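Local coordinates for siderophore biosynthesis lipase/esterase, putative (PDB 6GUP), which hydrolyses the fungal siderophore fusarinine C, acting as a homodimeric esterase that cuts it into three fusarinine units and releases its iron, at residues G84-D89 against D249-S254; S38-G43 against N91-C96. All coordinates share one frame; numbering follows the deposited sequence.

Followed from the N terminus, the chain first lays down the strand at 38-43, then reaches helix 86-108, whose first residues, with the turn just before them, supply 84-89 and whose next turns supply 91-96. Interaction 2 closes the shorter loop, bringing 91-96 back onto the strand across 47 intervening residues. Interaction 1 opens before that loop is shut and closes much later, at 249-254, so the two contacts cross along the chain. One helix thus serves two purposes: its N-terminal end meets the loop between helices 231-238 and 258-262, while its next turns pack on the central sheet. Roughly 16 Å separates the centres of the two contacts.

Interaction 1: G84-D89 against D249-S254; sequences GHLDRD and DDLFSS
His85 and Leu86 meet Asp249 and Leu251 where a long loop of this alpha/beta-hydrolase fold passes the N-terminal end of helix 86-108. The contact is small and buried, with one carbon-to-oxygen approach and one between methyl groups. In the first, His85 CE1 lies 3.3 Å from Asp249 OD1, while the imidazole and carboxylate planes are turned 39° apart and the two side chains cross at about a right angle. No hydrogen bond joins them, His85 ND1 being 4.1 Å from Asp249 OD1; the stronger tie of the carboxylate is a salt bridge from OD2 to Arg233 on helix 231-238, which should partly offset its charge beside the imidazole. In the second, the methyl groups Leu86 CD1 and Leu251 CD1 touch at 4.3 Å.

With CG between the backbone N and the carbonyl carbon (chi1 74°), the His85 ring swings toward 249-254 and brings CE1 to Asp249. Leu86 CG rests 4.1 Å above one face of that ring, offset toward its rim, and Asp89 OD1, hydrogen-bonded to Ser76 OG, lies in plane at its edge. On the loop side, Asp250 centres an inverse gamma turn closed by Leu251 N to Asp249 O at 2.8 Å, which brings the two contacting residues close together. Beyond it, Leu251 CB stands 3.9 Å above the centre of the Phe252 ring.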
loop_
_atom_site.group_PDB
_atom_site.type_symbol
_atom_site.label_atom_id
_atom_site.label_comp_id
_atom_site.label_asym_id
_atom_site.label_seq_id
_atom_site.Cartn_x
_atom_site.Cartn_y
_atom_site.Cartn_z
ATOM N N GLY A 84 2.956 -7.539 -16.269
ATOM C CA GLY A 84 3.781 -8.683 -15.886
ATOM C C GLY A 84 3.880 -8.790 -14.379
ATOM O O GLY A 84 4.959 -9.046 -13.840
ATOM N N HIS A 85 2.744 -8.593 -13.710
ATOM C CA HIS A 85 2.682 -8.508 -12.249
ATOM C C HIS A 85 2.102 -9.750 -11.554
ATOM O O HIS A 85 2.331 -9.939 -10.357
ATOM C CB HIS A 85 1.896 -7.255 -11.834
ATOM C CG HIS A 85 0.416 -7.360 -12.047
ATOM N ND1 HIS A 85 -0.194 -7.016 -13.233
ATOM C CD2 HIS A 85 -0.574 -7.765 -11.219
ATOM C CE1 HIS A 85 -1.497 -7.210 -13.127
ATOM N NE2 HIS A 85 -1.753 -7.665 -11.915
ATOM N N LEU A 86 1.363 -10.585 -12.289
ATOM C CA LEU A 86 0.661 -11.727 -11.686
ATOM C C LEU A 86 1.578 -12.806 -11.098
ATOM O O LEU A 86 1.209 -13.442 -10.110
ATOM C CB LEU A 86 -0.317 -12.373 -12.681
ATOM C CG LEU A 86 -1.635 -11.656 -12.995
ATOM C CD1 LEU A 86 -2.490 -12.531 -13.901
ATOM C CD2 LEU A 86 -2.411 -11.309 -11.730
ATOM N N ASP A 87 2.751 -13.018 -11.698
ATOM C CA ASP A 87 3.726 -13.982 -11.161
ATOM C C ASP A 87 4.235 -13.583 -9.774
ATOM O O ASP A 87 4.327 -14.425 -8.879
ATOM C CB ASP A 87 4.922 -14.166 -12.114
ATOM C CG ASP A 87 4.607 -15.066 -13.310
ATOM O OD1 ASP A 87 3.560 -15.749 -13.323
ATOM O OD2 ASP A 87 5.434 -15.097 -14.245
ATOM N N ARG A 88 4.558 -12.302 -9.606
ATOM C CA ARG A 88 5.017 -11.771 -8.318
ATOM C C ARG A 88 3.893 -11.735 -7.277
ATOM O O ARG A 88 4.123 -12.042 -6.106
ATOM C CB ARG A 88 5.589 -10.371 -8.511
ATOM C CG ARG A 88 6.331 -9.804 -7.307
ATOM C CD ARG A 88 6.788 -8.387 -7.604
ATOM N NE ARG A 88 5.650 -7.548 -7.997
ATOM C CZ ARG A 88 5.698 -6.484 -8.800
ATOM N NH1 ARG A 88 6.841 -6.063 -9.345
ATOM N NH2 ARG A 88 4.572 -5.826 -9.068
ATOM N N ASP A 89 2.694 -11.338 -7.709
ATOM C CA ASP A 89 1.483 -11.391 -6.871
ATOM C C ASP A 89 1.288 -12.773 -6.273
ATOM O O ASP A 89 1.076 -12.925 -5.068
ATOM C CB ASP A 89 0.234 -11.060 -7.699
ATOM C CG ASP A 89 0.088 -9.583 -7.979
ATOM O OD1 ASP A 89 1.081 -8.840 -7.860
ATOM O OD2 ASP A 89 -1.040 -9.166 -8.313
ATOM N N ASP A 249 -3.387 -10.378 -18.307
ATOM C CA ASP A 249 -4.562 -9.858 -17.599
ATOM C C ASP A 249 -5.872 -10.414 -18.145
ATOM O O ASP A 249 -6.816 -10.638 -17.383
ATOM C CB ASP A 249 -4.610 -8.326 -17.678
ATOM C CG ASP A 249 -3.407 -7.663 -17.030
ATOM O OD1 ASP A 249 -2.922 -8.168 -15.996
ATOM O OD2 ASP A 249 -2.950 -6.626 -17.554
ATOM N N ASP A 250 -5.924 -10.641 -19.458
ATOM C CA ASP A 250 -7.163 -11.007 -20.140
ATOM C C ASP A 250 -7.519 -12.487 -19.932
ATOM O O ASP A 250 -7.386 -13.316 -20.836
ATOM C CB ASP A 250 -7.056 -10.644 -21.631
ATOM C CG ASP A 250 -8.393 -10.689 -22.350
ATOM O OD1 ASP A 250 -9.440 -10.561 -21.683
ATOM O OD2 ASP A 250 -8.395 -10.840 -23.590
ATOM N N LEU A 251 -7.977 -12.792 -18.719
ATOM C CA LEU A 251 -8.400 -14.141 -18.332
ATOM C C LEU A 251 -9.912 -14.340 -18.467
ATOM O O LEU A 251 -10.364 -15.467 -18.672
ATOM C CB LEU A 251 -7.983 -14.430 -16.884
ATOM C CG LEU A 251 -6.479 -14.450 -16.589
ATOM C CD1 LEU A 251 -6.220 -14.392 -15.091
ATOM C CD2 LEU A 251 -5.822 -15.681 -17.193
ATOM N N PHE A 252 -10.682 -13.250 -18.369
ATOM C CA PHE A 252 -12.137 -13.322 -18.196
ATOM C C PHE A 252 -12.966 -12.742 -19.353
ATOM O O PHE A 252 -14.165 -12.502 -19.185
ATOM C CB PHE A 252 -12.519 -12.630 -16.877
ATOM C CG PHE A 252 -11.752 -13.132 -15.681
ATOM C CD1 PHE A 252 -11.764 -14.485 -15.351
ATOM C CD2 PHE A 252 -11.021 -12.256 -14.878
ATOM C CE1 PHE A 252 -11.060 -14.957 -14.252
ATOM C CE2 PHE A 252 -10.315 -12.725 -13.778
ATOM C CZ PHE A 252 -10.334 -14.077 -13.464
ATOM N N SER A 253 -12.353 -12.538 -20.524
ATOM C CA SER A 253 -13.092 -12.053 -21.702
ATOM C C SER A 253 -14.036 -13.125 -22.248
ATOM O O SER A 253 -13.691 -14.306 -22.292
ATOM C CB SER A 253 -12.148 -11.577 -22.813
ATOM O OG SER A 253 -11.719 -10.250 -22.571
ATOM N N SER A 254 -15.222 -12.691 -22.666
ATOM C CA SER A 254 -16.279 -13.588 -23.137
ATOM C C SER A 254 -16.016 -14.233 -24.501
ATOM O O SER A 254 -16.624 -15.257 -24.814
ATOM C CB SER A 254 -17.621 -12.849 -23.168
ATOM O OG SER A 254 -17.625 -11.822 -24.145
#

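Interaction 2: S38-G43 against N91-C96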
loop_
_atom_site.group_PDB
_atom_site.type_symbol
_atom_site.label_atom_id
_atom_site.label_comp_id
_atom_site.label_asym_id
_atom_site.label_seq_id
_atom_site.Cartn_x
_atom_site.Cartn_y
_atom_site.Cartn_z
ATOM N N SER A 38 -9.078 -19.904 7.899
ATOM C CA SER A 38 -8.646 -18.602 7.379
ATOM C C SER A 38 -9.203 -18.317 5.986
ATOM O O SER A 38 -9.147 -19.175 5.106
ATOM C CB SER A 38 -7.119 -18.559 7.309
ATOM O OG SER A 38 -6.542 -18.792 8.579
ATOM N N LEU A 39 -9.734 -17.107 5.801
ATOM C CA LEU A 39 -10.136 -16.602 4.488
ATOM C C LEU A 39 -9.218 -15.438 4.115
ATOM O O LEU A 39 -9.300 -14.367 4.720
ATOM C CB LEU A 39 -11.599 -16.142 4.516
ATOM C CG LEU A 39 -12.198 -15.593 3.214
ATOM C CD1 LEU A 39 -12.210 -16.654 2.125
ATOM C CD2 LEU A 39 -13.605 -15.068 3.451
ATOM N N LEU A 40 -8.341 -15.658 3.133
ATOM C CA LEU A 40 -7.477 -14.599 2.605
ATOM C C LEU A 40 -8.175 -13.924 1.428
ATOM O O LEU A 40 -8.423 -14.552 0.396
ATOM C CB LEU A 40 -6.114 -15.147 2.173
ATOM C CG LEU A 40 -5.090 -14.133 1.631
ATOM C CD1 LEU A 40 -4.819 -13.001 2.615
ATOM C CD2 LEU A 40 -3.793 -14.838 1.274
ATOM N N PHE A 41 -8.471 -12.640 1.602
ATOM C CA PHE A 41 -9.200 -11.834 0.633
ATOM C C PHE A 41 -8.189 -10.976 -0.125
ATOM O O PHE A 41 -7.443 -10.212 0.487
ATOM C CB PHE A 41 -10.206 -10.961 1.384
ATOM C CG PHE A 41 -11.047 -10.079 0.507
ATOM C CD1 PHE A 41 -10.618 -8.798 0.176
ATOM C CD2 PHE A 41 -12.291 -10.506 0.053
ATOM C CE1 PHE A 41 -11.397 -7.971 -0.616
ATOM C CE2 PHE A 41 -13.077 -9.682 -0.738
ATOM C CZ PHE A 41 -12.630 -8.410 -1.068
ATOM N N VAL A 42 -8.166 -11.122 -1.450
ATOM C CA VAL A 42 -7.262 -10.368 -2.320
ATOM C C VAL A 42 -8.094 -9.334 -3.075
ATOM O O VAL A 42 -8.907 -9.686 -3.934
ATOM C CB VAL A 42 -6.529 -11.300 -3.315
ATOM C CG1 VAL A 42 -5.552 -10.517 -4.190
ATOM C CG2 VAL A 42 -5.790 -12.406 -2.569
ATOM N N GLY A 43 -7.889 -8.060 -2.745
ATOM C CA GLY A 43 -8.607 -6.962 -3.389
ATOM C C GLY A 43 -8.120 -6.697 -4.801
ATOM O O GLY A 43 -7.247 -7.404 -5.313
ATOM N N ASN A 91 3.496 -15.260 -5.926
ATOM C CA ASN A 91 4.559 -15.622 -4.974
ATOM C C ASN A 91 4.307 -15.038 -3.586
ATOM O O ASN A 91 4.532 -15.706 -2.576
ATOM C CB ASN A 91 5.933 -15.136 -5.464
ATOM C CG ASN A 91 6.398 -15.841 -6.727
ATOM O OD1 ASN A 91 6.925 -15.203 -7.639
ATOM N ND2 ASN A 91 6.222 -17.157 -6.783
ATOM N N GLU A 92 3.848 -13.791 -3.552
ATOM C CA GLU A 92 3.581 -13.085 -2.297
ATOM C C GLU A 92 2.325 -13.598 -1.591
ATOM O O GLU A 92 2.287 -13.644 -0.363
ATOM C CB GLU A 92 3.505 -11.579 -2.547
ATOM C CG GLU A 92 4.867 -10.997 -2.913
ATOM C CD GLU A 92 4.815 -9.611 -3.523
ATOM O OE1 GLU A 92 3.712 -9.057 -3.722
ATOM O OE2 GLU A 92 5.901 -9.068 -3.811
ATOM N N ILE A 93 1.311 -13.988 -2.364
ATOM C CA ILE A 93 0.137 -14.682 -1.816
ATOM C C ILE A 93 0.574 -15.995 -1.159
ATOM O O ILE A 93 0.171 -16.291 -0.034
ATOM C CB ILE A 93 -0.947 -14.934 -2.897
ATOM C CG1 ILE A 93 -1.616 -13.608 -3.282
ATOM C CG2 ILE A 93 -2.008 -15.915 -2.401
ATOM C CD1 ILE A 93 -2.391 -13.645 -4.582
ATOM N N ALA A 94 1.408 -16.761 -1.861
ATOM C CA ALA A 94 1.952 -18.021 -1.335
ATOM C C ALA A 94 2.736 -17.824 -0.034
ATOM O O ALA A 94 2.616 -18.631 0.893
ATOM C CB ALA A 94 2.829 -18.697 -2.380
ATOM N N GLN A 95 3.531 -16.754 0.026
ATOM C CA GLN A 95 4.244 -16.371 1.255
ATOM C C GLN A 95 3.287 -15.998 2.388
ATOM O O GLN A 95 3.511 -16.376 3.539
ATOM C CB GLN A 95 5.216 -15.214 0.993
ATOM C CG GLN A 95 6.490 -15.635 0.279
ATOM C CD GLN A 95 7.386 -14.461 -0.071
ATOM O OE1 GLN A 95 6.940 -13.478 -0.666
ATOM N NE2 GLN A 95 8.661 -14.560 0.288
ATOM N N CYS A 96 2.229 -15.257 2.054
ATOM C CA CYS A 96 1.200 -14.883 3.030
ATOM C C CYS A 96 0.437 -16.099 3.557
ATOM O O CYS A 96 0.158 -16.185 4.754
ATOM C CB CYS A 96 0.216 -13.880 2.425
ATOM S SG CYS A 96 -0.884 -13.123 3.642
#
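Leu40 fills the hollow between Ile93 and Cys96, two residues one helical turn apart on the face of helix 86-108 that lies against the central sheet. This is the helix-on-sheet packing of an alpha/beta hydrolase, with the strand and helix segments running nearly antiparallel at 156° and their axes 10.9 Å apart. With CG anti to the backbone N (chi1 -178°), Leu40 extends toward the helix, and its forked end divides its contacts. Cys96 SG sits against the fork, 4.1 Å from Leu40 CD1 and also from Leu40 CD2. The same CD2 meets the branch methyl Ile93 CG2 at 4.2 Å.

Ile93 is shared by two strand residues. Its longer arm goes to Val42, the two side chains reaching toward each other tip to tip, with Ile93 CD1 4.1 Å from Val42 CG2. Leu119 of the adjoining strand 117-122 touches Leu40, Val42 and Ile93 alike, and Val42 also touches the region of the probable nucleophile elbow. Across the two segments no hydrogen bond or charge pair is made: the pairing rests on van der Waals contact and burial of apolar surface, so its specificity probably lies in the fit of the side-chain shapes.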